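Local coordinates for protein acyl-CoA dehydrogenase (Bacillus anthracis, PDB 3OWA) that binds FAD and probably catalyses the alpha,beta-dehydrogenation of acyl-CoA thioesters, working as a two-subunit flavoenzyme, at residues 212-216 against 217-221; 265-268 against 269-272; 402-405 against 406-409; 524-527 against 528-532; 577-580 against 581-585. All coordinates share one frame; numbering follows the deposited sequence. Where two conformers were deposited one is given.

Contact 1 (212-216 against 217-221); sequences VEKDY and AGVST
The chain reverses between Tyr-216 and Val-219 through a type II beta turn, whose closing bond from Val-219 N to Tyr-216 O is weak (3.5 Å); a type I turn from Glu-213 to Tyr-216 comes just before it. These two consecutive turns join strands 206-213 and 219-221 in the beta-barrel middle domain of the acyl-CoA dehydrogenase fold. Val-219 is the side chain that most of the loop packs against. With CG1 anti to its backbone N (chi1 -179°), the valine sends its two methyls in different directions: CG2 meets Val-212 CG1 at 4.0 Å and also touches CB of Tyr-216, whereas CG1 lies against CD of Lys-214. The lysine bends at chi2 and chi4 and, in one of two modelled conformers, passes Val-219 and crosses Thr-221 at about a right angle, CE beside its CG2. Tyr-216 turns its ring back over the preceding strand end, and Glu-213 CB sits 3.6 Å above the centre of one face. The polar ends have partners outside the loop: Glu-213 OE1 bonds Tyr-138 OH and Thr-221 OG1 bonds Arg-236. A water spans the weakly closed turn, donating to Tyr-216 O at 2.7 Å and to Val-219 O at 2.9 Å.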
# COMPACT_ATOMS: atom_id res chain seq x y z
N VAL A 212 36.11 -8.17 8.07
CA VAL A 212 36.78 -6.90 8.25
C VAL A 212 36.37 -6.37 9.62
O VAL A 212 35.18 -6.13 9.86
CB VAL A 212 36.35 -5.89 7.18
CG1 VAL A 212 37.04 -4.52 7.43
CG2 VAL A 212 36.67 -6.43 5.77
N GLU A 213 37.34 -6.19 10.50
CA GLU A 213 37.09 -5.57 11.80
C GLU A 213 37.02 -4.05 11.70
O GLU A 213 37.81 -3.42 10.96
CB GLU A 213 38.17 -6.02 12.79
CG GLU A 213 38.09 -7.52 13.06
CD GLU A 213 39.11 -7.99 14.11
OE1 GLU A 213 39.45 -9.20 14.12
OE2 GLU A 213 39.57 -7.17 14.93
N LYS A 214 36.09 -3.47 12.44
CA LYS A 214 35.94 -2.01 12.53
C LYS A 214 37.26 -1.31 12.88
O LYS A 214 37.59 -0.26 12.30
CB LYS A 214 34.84 -1.64 13.55
CG LYS A 214 34.53 -0.15 13.64
CD LYS A 214 34.23 0.48 12.27
CE LYS A 214 33.40 1.75 12.40
NZ LYS A 214 34.08 2.97 12.97
N ASP A 215 38.03 -1.93 13.77
CA ASP A 215 39.31 -1.37 14.23
C ASP A 215 40.51 -1.51 13.27
O ASP A 215 41.58 -0.95 13.55
CB ASP A 215 39.64 -1.93 15.62
CG ASP A 215 38.79 -1.29 16.72
OD1 ASP A 215 38.70 -1.87 17.82
OD2 ASP A 215 38.21 -0.19 16.47
N TYR A 216 40.33 -2.17 12.13
CA TYR A 216 41.43 -2.25 11.14
C TYR A 216 41.70 -0.84 10.59
O TYR A 216 40.80 -0.01 10.51
CB TYR A 216 41.09 -3.19 9.96
CG TYR A 216 41.06 -4.69 10.31
CD1 TYR A 216 41.64 -5.15 11.49
CD2 TYR A 216 40.51 -5.63 9.42
CE1 TYR A 216 41.66 -6.53 11.81
CE2 TYR A 216 40.52 -7.01 9.73
CZ TYR A 216 41.07 -7.44 10.94
OH TYR A 216 41.10 -8.79 11.27
N ALA A 217 42.95 -0.59 10.26
CA ALA A 217 43.35 0.68 9.67
C ALA A 217 42.54 0.93 8.41
O ALA A 217 42.28 -0.02 7.65
CB ALA A 217 44.85 0.64 9.32
N GLY A 218 42.11 2.19 8.21
CA GLY A 218 41.50 2.66 6.97
C GLY A 218 40.00 2.40 6.92
O GLY A 218 39.39 2.50 5.86
N VAL A 219 39.40 1.99 8.04
CA VAL A 219 37.95 1.71 8.10
C VAL A 219 37.20 2.83 8.83
O VAL A 219 37.59 3.22 9.95
CB VAL A 219 37.64 0.38 8.82
CG1 VAL A 219 36.13 0.10 8.83
CG2 VAL A 219 38.35 -0.79 8.09
N SER A 220 36.13 3.35 8.21
CA SER A 220 35.28 4.37 8.89
C SER A 220 33.88 4.31 8.38
O SER A 220 33.54 3.48 7.50
CB SER A 220 35.85 5.81 8.70
OG SER A 220 35.93 6.13 7.34
N THR A 221 33.03 5.19 8.91
CA THR A 221 31.62 5.23 8.49
C THR A 221 31.15 6.67 8.24
O THR A 221 31.77 7.66 8.73
CB THR A 221 30.62 4.57 9.50
OG1 THR A 221 30.68 5.27 10.75
CG2 THR A 221 30.92 3.09 9.72
O HOH W 1 36.50 3.71 12.93
O HOH W 2 40.19 2.54 11.08

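Contact 2 (265-268 against 269-272); sequences LNIG and RYKL
This is a one-turn contact inside the long helix 257-293, near the centre of the chain, where Leu-265 meets Arg-269 four residues on. The arginine is bent at chi2 and chi3 and folds back across the leucine at a slant, bringing one face of its guanidinium over Leu-265 CD1. The fit is very tight: Arg-269 NH2 stands only 3.0 Å from Leu-265 CD1, so the exact placing of these two ends is doubtful. CD2 of the leucine lies against CD of the arginine at 3.5 Å. Regular i to i+4 alpha-helical bonds underlie the packing, with Arg-269 N giving to Leu-265 O and Lys-271 N to Ile-267 O, both at 2.9 Å. The helix belongs to the C-terminal all-helical domain of the acyl-CoA dehydrogenase fold. On another side of it, Tyr-270 has CG between its backbone N and carbonyl carbon (chi1 88°). This brings one ring face over Ile-267 O, while CE1 is 4.1 Å from Ile-267 CG2 and the two side chains point the same way. Helices 348-355 and 358-383 cover this tyrosine. At the arginine's polar end, a water in the guanidinium plane accepts from NH1 at 2.9 Å, and NH2 makes a weak hydrogen bond to Glu-408 O.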
# COMPACT_ATOMS: atom_id res chain seq x y z
N LEU A 265 21.55 -15.09 1.12
CA LEU A 265 20.32 -14.49 0.63
C LEU A 265 19.11 -15.37 0.92
O LEU A 265 18.07 -14.86 1.36
CB LEU A 265 20.44 -14.31 -0.86
CG LEU A 265 19.96 -13.05 -1.56
CD1 LEU A 265 19.64 -13.44 -3.01
CD2 LEU A 265 18.76 -12.36 -0.88
N ASN A 266 19.24 -16.68 0.71
CA ASN A 266 18.14 -17.62 0.95
C ASN A 266 17.70 -17.57 2.38
O ASN A 266 16.52 -17.65 2.67
CB ASN A 266 18.51 -19.07 0.64
CG ASN A 266 18.83 -19.32 -0.80
OD1 ASN A 266 19.76 -20.09 -1.13
ND2 ASN A 266 18.10 -18.67 -1.69
N ILE A 267 18.66 -17.51 3.29
CA ILE A 267 18.37 -17.52 4.71
C ILE A 267 17.72 -16.19 5.09
O ILE A 267 16.70 -16.18 5.78
CB ILE A 267 19.66 -17.78 5.54
CG1 ILE A 267 20.16 -19.22 5.29
CG2 ILE A 267 19.38 -17.52 7.03
CD1 ILE A 267 21.59 -19.49 5.72
N GLY A 268 18.28 -15.10 4.59
CA GLY A 268 17.72 -13.73 4.78
C GLY A 268 16.26 -13.61 4.35
O GLY A 268 15.44 -13.04 5.06
N ARG A 269 15.96 -14.22 3.21
CA ARG A 269 14.65 -14.30 2.66
C ARG A 269 13.65 -14.97 3.56
O ARG A 269 12.59 -14.40 3.83
CB ARG A 269 14.69 -15.06 1.31
CG ARG A 269 14.46 -14.15 0.15
CD ARG A 269 15.63 -13.80 -0.68
NE ARG A 269 15.73 -14.70 -1.83
CZ ARG A 269 16.23 -14.40 -3.03
NH1 ARG A 269 16.32 -15.33 -3.97
NH2 ARG A 269 16.66 -13.18 -3.32
N TYR A 270 13.90 -16.20 3.97
CA TYR A 270 12.88 -16.83 4.81
C TYR A 270 12.82 -16.20 6.21
O TYR A 270 11.76 -16.17 6.82
CB TYR A 270 12.98 -18.38 4.85
CG TYR A 270 13.89 -18.93 5.91
CD1 TYR A 270 15.18 -19.36 5.59
CD2 TYR A 270 13.45 -19.06 7.23
CE1 TYR A 270 16.02 -19.88 6.58
CE2 TYR A 270 14.28 -19.58 8.22
CZ TYR A 270 15.57 -19.98 7.89
OH TYR A 270 16.40 -20.48 8.87
N LYS A 271 13.95 -15.73 6.72
CA LYS A 271 13.96 -15.08 8.03
C LYS A 271 13.11 -13.81 8.02
O LYS A 271 12.39 -13.53 8.97
CB LYS A 271 15.40 -14.73 8.42
CG LYS A 271 15.80 -15.26 9.73
CD LYS A 271 15.70 -16.74 9.81
CE LYS A 271 15.90 -17.18 11.26
NZ LYS A 271 17.16 -16.57 11.84
N LEU A 272 13.22 -13.03 6.94
CA LEU A 272 12.37 -11.87 6.77
C LEU A 272 10.89 -12.29 6.69
O LEU A 272 10.04 -11.64 7.28
CB LEU A 272 12.79 -11.04 5.54
CG LEU A 272 12.13 -9.65 5.42
CD1 LEU A 272 12.36 -8.83 6.69
CD2 LEU A 272 12.68 -8.92 4.20
O HOH W 3 15.87 -17.72 -2.37

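Contact 3 (402-405 against 406-409); sequences RINR and IFEG. With FAD (flavin-adenine dinucleotide), chain E.
Ile-403 packs on Phe-407, and both touch the flavin. The isoleucine lays CG1 over one face of the phenylalanine ring in a CH-pi contact, 3.6 Å from the centroid and 17° off the normal, with CG2 nearer CE1. CG1 is anti to the backbone N (chi1 -173°), an orientation that carries CD1 onward to the flavin methyl C8M, a close approach of 3.3 Å. The phenylalanine, in one of its two modelled conformers, presents its ring edge to the isoalloxazine, with CE2 3.6 Å from FAD C6. Ile-406 crosses Ile-403 at about a right angle and puts CG2 near the ribityl O3'. Behind this first shell, Ile-403 O takes two backbone N-H groups: Phe-407 N almost straight on at 2.9 Å, and Ile-406 N at 2.8 Å from above the carbonyl plane. The paired bonds close the turn from Ile-403 to Phe-407, which follows on from the helical angles of residues 402-404. Farther out, the guanidinium of Arg-402 has Arg-405 NH1 3.4 Å above its plane; both arginines reach Asp-377 of the second subunit, and Arg-405 also pairs with Asp-373 of its own chain. Ile-403, Ile-406 and Phe-407 thus belong to the FAD pocket, at the dimer interface. Residues 402-409 link helix 393-401 to helix 411-427, with helix 257-293 touching Asn-404 and Phe-407, and helix 358-383 supplying Lys-365 to the carbonyl oxygens of Phe-407 and Gly-409.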
# COMPACT_ATOMS: atom_id res chain seq x y z
N ARG A 402 7.54 -0.80 4.92
CA ARG A 402 7.69 -0.50 3.46
C ARG A 402 9.02 -1.06 2.87
O ARG A 402 9.10 -1.48 1.65
CB ARG A 402 7.50 1.02 3.24
CG ARG A 402 7.56 1.46 1.74
CD ARG A 402 6.42 0.66 1.00
NE ARG A 402 6.42 0.77 -0.46
CZ ARG A 402 7.19 0.08 -1.30
NH1 ARG A 402 8.07 -0.82 -0.87
NH2 ARG A 402 7.06 0.26 -2.60
N ILE A 403 10.04 -1.12 3.71
CA ILE A 403 11.39 -1.52 3.26
C ILE A 403 11.43 -3.03 3.04
O ILE A 403 12.28 -3.53 2.28
CB ILE A 403 12.53 -0.99 4.22
CG1 ILE A 403 13.96 -1.24 3.69
CG2 ILE A 403 12.43 -1.66 5.60
CD1 ILE A 403 14.26 -0.58 2.37
N ASN A 404 10.50 -3.78 3.64
CA ASN A 404 10.64 -5.22 3.53
C ASN A 404 10.43 -5.68 2.08
O ASN A 404 10.90 -6.76 1.73
CB ASN A 404 9.65 -5.98 4.39
CG ASN A 404 9.82 -5.66 5.86
OD1 ASN A 404 10.93 -5.44 6.30
ND2 ASN A 404 8.71 -5.57 6.60
N ARG A 405 9.75 -4.88 1.26
CA ARG A 405 9.52 -5.29 -0.15
C ARG A 405 10.72 -4.98 -1.00
O ARG A 405 10.75 -5.24 -2.24
CB ARG A 405 8.23 -4.67 -0.69
CG ARG A 405 6.98 -5.12 0.07
CD ARG A 405 5.78 -4.19 -0.08
NE ARG A 405 5.64 -3.85 -1.51
CZ ARG A 405 5.00 -2.79 -1.95
NH1 ARG A 405 4.42 -1.94 -1.09
NH2 ARG A 405 4.98 -2.55 -3.28
N ILE A 406 11.75 -4.43 -0.37
CA ILE A 406 12.94 -4.00 -1.08
C ILE A 406 14.15 -4.79 -0.62
O ILE A 406 14.97 -5.22 -1.44
CB ILE A 406 13.14 -2.47 -0.95
CG1 ILE A 406 12.13 -1.73 -1.83
CG2 ILE A 406 14.56 -2.05 -1.33
CD1 ILE A 406 11.77 -0.39 -1.27
N PHE A 407 14.18 -5.09 0.69
CA PHE A 407 15.17 -5.95 1.36
C PHE A 407 15.35 -7.31 0.76
O PHE A 407 14.38 -7.88 0.24
CB PHE A 407 14.75 -6.22 2.81
CG PHE A 407 15.21 -5.17 3.79
CD1 PHE A 407 14.66 -5.17 5.09
CD2 PHE A 407 16.20 -4.25 3.47
CE1 PHE A 407 15.09 -4.20 6.04
CE2 PHE A 407 16.65 -3.31 4.43
CZ PHE A 407 16.09 -3.29 5.70
N GLU A 408 16.56 -7.86 0.89
CA GLU A 408 16.72 -9.30 0.60
C GLU A 408 16.30 -9.61 -0.82
O GLU A 408 15.71 -10.67 -1.12
CB GLU A 408 16.01 -10.22 1.62
CG GLU A 408 16.53 -10.03 3.08
CD GLU A 408 18.05 -10.40 3.32
OE1 GLU A 408 18.63 -9.88 4.32
OE2 GLU A 408 18.66 -11.23 2.56
N GLY A 409 16.63 -8.68 -1.72
CA GLY A 409 16.17 -8.83 -3.13
C GLY A 409 14.82 -8.13 -3.20
O GLY A 409 13.93 -8.42 -2.38
PA FAD E . 17.94 -1.03 -7.49
O1A FAD E . 18.54 0.20 -8.11
O2A FAD E . 18.74 -2.28 -7.60
O5B FAD E . 16.48 -1.28 -8.04
C5B FAD E . 15.59 -0.25 -8.39
C4B FAD E . 14.33 -0.82 -9.02
O4B FAD E . 14.64 -1.50 -10.25
C3B FAD E . 13.65 -1.82 -8.09
O3B FAD E . 12.23 -1.79 -8.24
C2B FAD E . 14.14 -3.13 -8.67
O2B FAD E . 13.27 -4.18 -8.39
C1B FAD E . 14.16 -2.83 -10.14
N9A FAD E . 15.07 -3.74 -10.85
C8A FAD E . 16.41 -3.91 -10.64
N7A FAD E . 16.88 -4.85 -11.49
C5A FAD E . 15.86 -5.26 -12.26
C6A FAD E . 15.77 -6.19 -13.32
N6A FAD E . 16.86 -6.81 -13.80
N1A FAD E . 14.55 -6.39 -13.91
C2A FAD E . 13.43 -5.69 -13.49
N3A FAD E . 13.52 -4.75 -12.47
C4A FAD E . 14.71 -4.55 -11.86
N1 FAD E . 22.60 -4.19 1.91
C2 FAD E . 23.57 -4.93 2.55
O2 FAD E . 24.34 -5.61 1.92
N3 FAD E . 23.70 -4.92 3.93
C4 FAD E . 22.88 -4.16 4.70
O4 FAD E . 23.04 -4.20 5.93
C4X FAD E . 21.89 -3.41 4.06
N5 FAD E . 21.07 -2.60 4.82
C5X FAD E . 20.11 -1.81 4.21
C6 FAD E . 19.30 -1.00 5.01
C7 FAD E . 18.36 -0.17 4.40
C7M FAD E . 17.49 0.72 5.27
C8 FAD E . 18.26 -0.18 2.99
C8M FAD E . 17.28 0.66 2.24
C9 FAD E . 19.04 -1.02 2.21
C9A FAD E . 19.98 -1.84 2.80
N10 FAD E . 20.76 -2.68 2.02
C10 FAD E . 21.74 -3.43 2.65
C1' FAD E . 20.68 -2.66 0.50
C2' FAD E . 19.34 -3.14 -0.07
O2' FAD E . 18.91 -4.43 0.32
C3' FAD E . 19.11 -2.62 -1.64
O3' FAD E . 18.34 -1.49 -1.46
C4' FAD E . 18.53 -3.49 -2.45
O4' FAD E . 19.35 -4.66 -2.44
C5' FAD E . 18.08 -3.07 -3.85
O5' FAD E . 19.05 -2.18 -4.35
P FAD E . 18.74 -0.69 -4.80
O1P FAD E . 18.10 -0.02 -3.60
O2P FAD E . 20.00 -0.04 -5.28
O3P FAD E . 17.61 -0.76 -5.92

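Contact 4 (524-527 against 528-532); sequences KNKQ and KVLYT
Gln-527 reaches along its helix to Tyr-531, one turn later, and its side chain lies against the ring along most of its length. CB starts beside the backbone, next to Lys-528 N. With CG anti to the backbone N (chi1 -168°) and a bend at chi2, the chain turns onto the tyrosine: CG rests 3.5 Å from Tyr-531 CZ, and CD is a little farther from OH. At the tip OE1 faces Leu-530 CD1 loosely at 4.3 Å. NE2 gives a hydrogen bond to Tyr-531 OH (3.0 Å, N-H...O 150°), the hydroxyl lying somewhat out of the amide plane, and a second to Ile-585 O. The amide and ring planes stand 67° apart, so the two groups cross rather than stack. The tyrosine hydroxyl is in turn bonded to Thr-596 O near the chain end. The backbone of Gln-527 takes part as well: its O lies 3.3 Å above one face of the Tyr-531 ring while accepting from Tyr-531 N. This pair lies at the start of helix 526-554 in the C-terminal helical region, with Asn-525 at the N-cap position. The asparagine makes no capping bond with its side chain; OD1 instead accepts from Lys-528 NZ at 2.9 Å, the two side chains lying side by side, and ND2 bonds Gly-521 O. Helices 305-336 and 490-520 bury the lysine stem. One turn on, Thr-532 OG1 and Thr-532 N grip Lys-528 O from opposite faces of its plane, the hydroxyl at 2.7 Å.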
# COMPACT_ATOMS: atom_id res chain seq x y z
N LYS A 524 -12.91 -28.21 16.82
CA LYS A 524 -11.89 -27.34 17.39
C LYS A 524 -11.10 -26.54 16.33
O LYS A 524 -10.45 -25.54 16.66
CB LYS A 524 -10.95 -28.13 18.30
CG LYS A 524 -11.68 -29.02 19.31
CD LYS A 524 -10.75 -29.44 20.43
CE LYS A 524 -11.30 -30.65 21.18
NZ LYS A 524 -10.21 -31.28 21.96
N ASN A 525 -11.18 -26.95 15.07
CA ASN A 525 -10.43 -26.30 14.00
C ASN A 525 -11.26 -25.48 13.01
O ASN A 525 -10.87 -25.28 11.85
CB ASN A 525 -9.52 -27.30 13.30
CG ASN A 525 -8.39 -27.76 14.20
OD1 ASN A 525 -7.53 -26.96 14.60
ND2 ASN A 525 -8.39 -29.05 14.55
N LYS A 526 -12.39 -24.97 13.51
CA LYS A 526 -13.33 -24.18 12.74
C LYS A 526 -12.71 -22.91 12.13
O LYS A 526 -12.93 -22.61 10.94
CB LYS A 526 -14.52 -23.81 13.65
CG LYS A 526 -15.62 -23.00 12.93
CD LYS A 526 -16.93 -23.02 13.71
CE LYS A 526 -18.13 -23.23 12.77
NZ LYS A 526 -19.41 -23.42 13.53
N GLN A 527 -11.94 -22.19 12.93
CA GLN A 527 -11.25 -20.97 12.48
C GLN A 527 -10.27 -21.28 11.34
O GLN A 527 -10.25 -20.59 10.33
CB GLN A 527 -10.58 -20.28 13.67
CG GLN A 527 -10.05 -18.86 13.43
CD GLN A 527 -11.15 -17.79 13.41
OE1 GLN A 527 -12.36 -18.10 13.33
NE2 GLN A 527 -10.73 -16.52 13.47
N LYS A 528 -9.47 -22.32 11.46
CA LYS A 528 -8.59 -22.69 10.35
C LYS A 528 -9.35 -23.01 9.07
O LYS A 528 -8.91 -22.65 7.98
CB LYS A 528 -7.70 -23.86 10.71
CG LYS A 528 -6.71 -23.57 11.80
CD LYS A 528 -5.92 -24.82 12.13
CE LYS A 528 -5.21 -24.58 13.42
NZ LYS A 528 -4.92 -25.82 14.11
N VAL A 529 -10.47 -23.74 9.20
CA VAL A 529 -11.25 -24.12 8.02
C VAL A 529 -11.73 -22.87 7.30
O VAL A 529 -11.64 -22.78 6.08
CB VAL A 529 -12.44 -25.05 8.38
CG1 VAL A 529 -13.48 -25.10 7.24
CG2 VAL A 529 -11.96 -26.44 8.72
N LEU A 530 -12.25 -21.93 8.09
CA LEU A 530 -12.74 -20.65 7.60
C LEU A 530 -11.65 -19.82 6.88
O LEU A 530 -11.89 -19.37 5.77
CB LEU A 530 -13.37 -19.85 8.75
CG LEU A 530 -14.75 -20.37 9.23
CD1 LEU A 530 -15.19 -19.58 10.44
CD2 LEU A 530 -15.82 -20.33 8.13
N TYR A 531 -10.49 -19.68 7.50
CA TYR A 531 -9.36 -18.95 6.88
C TYR A 531 -9.07 -19.60 5.55
O TYR A 531 -8.88 -18.92 4.56
CB TYR A 531 -8.07 -19.05 7.72
CG TYR A 531 -8.02 -18.30 9.04
CD1 TYR A 531 -8.67 -17.07 9.20
CD2 TYR A 531 -7.29 -18.82 10.11
CE1 TYR A 531 -8.59 -16.38 10.39
CE2 TYR A 531 -7.20 -18.12 11.33
CZ TYR A 531 -7.88 -16.91 11.46
OH TYR A 531 -7.84 -16.21 12.64
N THR A 532 -9.03 -20.94 5.56
CA THR A 532 -8.68 -21.74 4.39
C THR A 532 -9.65 -21.59 3.22
O THR A 532 -9.21 -21.38 2.08
CB THR A 532 -8.48 -23.22 4.78
OG1 THR A 532 -7.44 -23.28 5.76
CG2 THR A 532 -8.06 -24.07 3.58
O HOH W 4 -9.38 -23.25 14.65

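Contact 5 (577-580 against 581-585); sequences NVIP and KKREI
Backbone bonds give this contact its frame: Lys-582 N donates to Val-578 O at 2.8 Å, and Arg-583 N to Ile-579 O and Glu-584 N to Pro-580 O follow in step, together making the first turn of helix 578-592. Capping comes from Asn-577 at the N-cap, whose OD1 accepts weakly from Ile-579 N (3.4 Å). Pro-580 sits in the first turn, where a helix can take a residue without an N-H. The apolar contact is made by Lys-582, which, with CG anti to its carbonyl carbon (chi1 -73°) and extended beyond, runs alongside Val-578 and sets CE 3.9 Å from Val-578 CG2. Two other aliphatic stems pass backbone carbonyl oxygens, Lys-581 CG at 3.7 Å from Asn-577 O and Arg-583 CG at 3.4 Å from Ile-579 O. Charged ends find partners beyond the helix: Lys-581 NZ bridges to Glu-533, Lys-582 NZ forms a salt bridge with Glu-538 and a hydrogen bond with Asn-313 OD1, and Arg-583 NE bridges to Glu-491 of the second subunit. Three consecutive basic residues so near the helix start, where the dipole would be unfavourable to positive charge, thus reach acidic partners on another helix and across the dimer interface, which probably offsets that cost.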
# COMPACT_ATOMS: atom_id res chain seq x y z
N ASN A 577 -19.93 -18.40 -0.67
CA ASN A 577 -20.30 -17.09 -0.15
C ASN A 577 -19.40 -16.73 1.04
O ASN A 577 -19.57 -17.26 2.14
CB ASN A 577 -21.79 -17.08 0.26
CG ASN A 577 -22.24 -15.76 0.83
OD1 ASN A 577 -21.56 -14.73 0.72
ND2 ASN A 577 -23.42 -15.77 1.47
N VAL A 578 -18.43 -15.84 0.80
CA VAL A 578 -17.39 -15.62 1.82
C VAL A 578 -17.81 -14.55 2.84
O VAL A 578 -17.18 -14.41 3.91
CB VAL A 578 -16.01 -15.27 1.19
CG1 VAL A 578 -15.48 -16.45 0.38
CG2 VAL A 578 -16.09 -14.00 0.36
N ILE A 579 -18.87 -13.81 2.51
CA ILE A 579 -19.25 -12.67 3.31
C ILE A 579 -19.61 -13.10 4.74
O ILE A 579 -19.01 -12.57 5.70
CB ILE A 579 -20.26 -11.71 2.59
CG1 ILE A 579 -19.54 -10.97 1.45
CG2 ILE A 579 -20.84 -10.71 3.55
CD1 ILE A 579 -20.47 -10.19 0.50
N PRO A 580 -20.52 -14.10 4.90
CA PRO A 580 -20.79 -14.57 6.27
C PRO A 580 -19.60 -15.29 6.93
O PRO A 580 -19.47 -15.30 8.16
CB PRO A 580 -21.98 -15.56 6.09
CG PRO A 580 -22.58 -15.23 4.78
CD PRO A 580 -21.45 -14.69 3.92
N LYS A 581 -18.75 -15.93 6.12
CA LYS A 581 -17.56 -16.57 6.64
C LYS A 581 -16.58 -15.55 7.23
O LYS A 581 -15.95 -15.80 8.27
CB LYS A 581 -16.90 -17.43 5.57
CG LYS A 581 -17.79 -18.59 5.10
CD LYS A 581 -17.11 -19.52 4.14
CE LYS A 581 -17.96 -20.78 3.86
NZ LYS A 581 -18.22 -21.57 5.13
N LYS A 582 -16.45 -14.39 6.58
CA LYS A 582 -15.52 -13.36 7.06
C LYS A 582 -16.08 -12.77 8.34
O LYS A 582 -15.33 -12.44 9.24
CB LYS A 582 -15.27 -12.28 5.99
CG LYS A 582 -14.38 -12.77 4.87
CD LYS A 582 -14.19 -11.73 3.78
CE LYS A 582 -13.37 -12.31 2.64
NZ LYS A 582 -12.89 -11.29 1.66
N ARG A 583 -17.41 -12.68 8.45
CA ARG A 583 -18.02 -12.18 9.68
C ARG A 583 -17.79 -13.17 10.80
O ARG A 583 -17.59 -12.79 11.94
CB ARG A 583 -19.53 -11.95 9.51
CG ARG A 583 -19.85 -10.83 8.52
CD ARG A 583 -21.35 -10.64 8.40
NE ARG A 583 -21.71 -9.47 7.59
CZ ARG A 583 -22.94 -8.95 7.59
NH1 ARG A 583 -23.88 -9.49 8.39
NH2 ARG A 583 -23.23 -7.89 6.85
N GLU A 584 -17.84 -14.45 10.47
CA GLU A 584 -17.55 -15.48 11.46
C GLU A 584 -16.07 -15.45 11.90
O GLU A 584 -15.76 -15.50 13.09
CB GLU A 584 -17.92 -16.85 10.91
CG GLU A 584 -18.04 -17.91 11.98
CD GLU A 584 -18.69 -19.22 11.49
OE1 GLU A 584 -19.27 -19.24 10.38
OE2 GLU A 584 -18.58 -20.22 12.23
N ILE A 585 -15.16 -15.35 10.93
CA ILE A 585 -13.72 -15.20 11.26
C ILE A 585 -13.54 -14.03 12.24
O ILE A 585 -12.90 -14.15 13.28
CB ILE A 585 -12.85 -14.96 9.99
CG1 ILE A 585 -12.75 -16.25 9.16
CG2 ILE A 585 -11.46 -14.41 10.37
CD1 ILE A 585 -12.40 -16.06 7.66

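Contact 1 is the surface member, a pair of beta turns in the barrel about 54 Å between centres from contact 4, whereas the others belong to the helical part of the chain; contacts 3 and 4 are buried, 2 and 5 partly buried. Contacts 2 and 3 touch each other near its middle: helix 257-293 lies against the FAD-pocket turn, with Leu-272 CD2 3.7 Å from Phe-407 CB. Contacts 4 and 5 form a second pair, two helix starts that pack where Tyr-531 CE1 meets Ile-585 CG2 at 3.5 Å. Contacts 3 and 5 both reach the second subunit through arginines, though only contact 3 touches the flavin. The chemistry shifts accordingly, from water-bridged carbonyls at the surface to ring packing at the cofactor and ion pairs between helices.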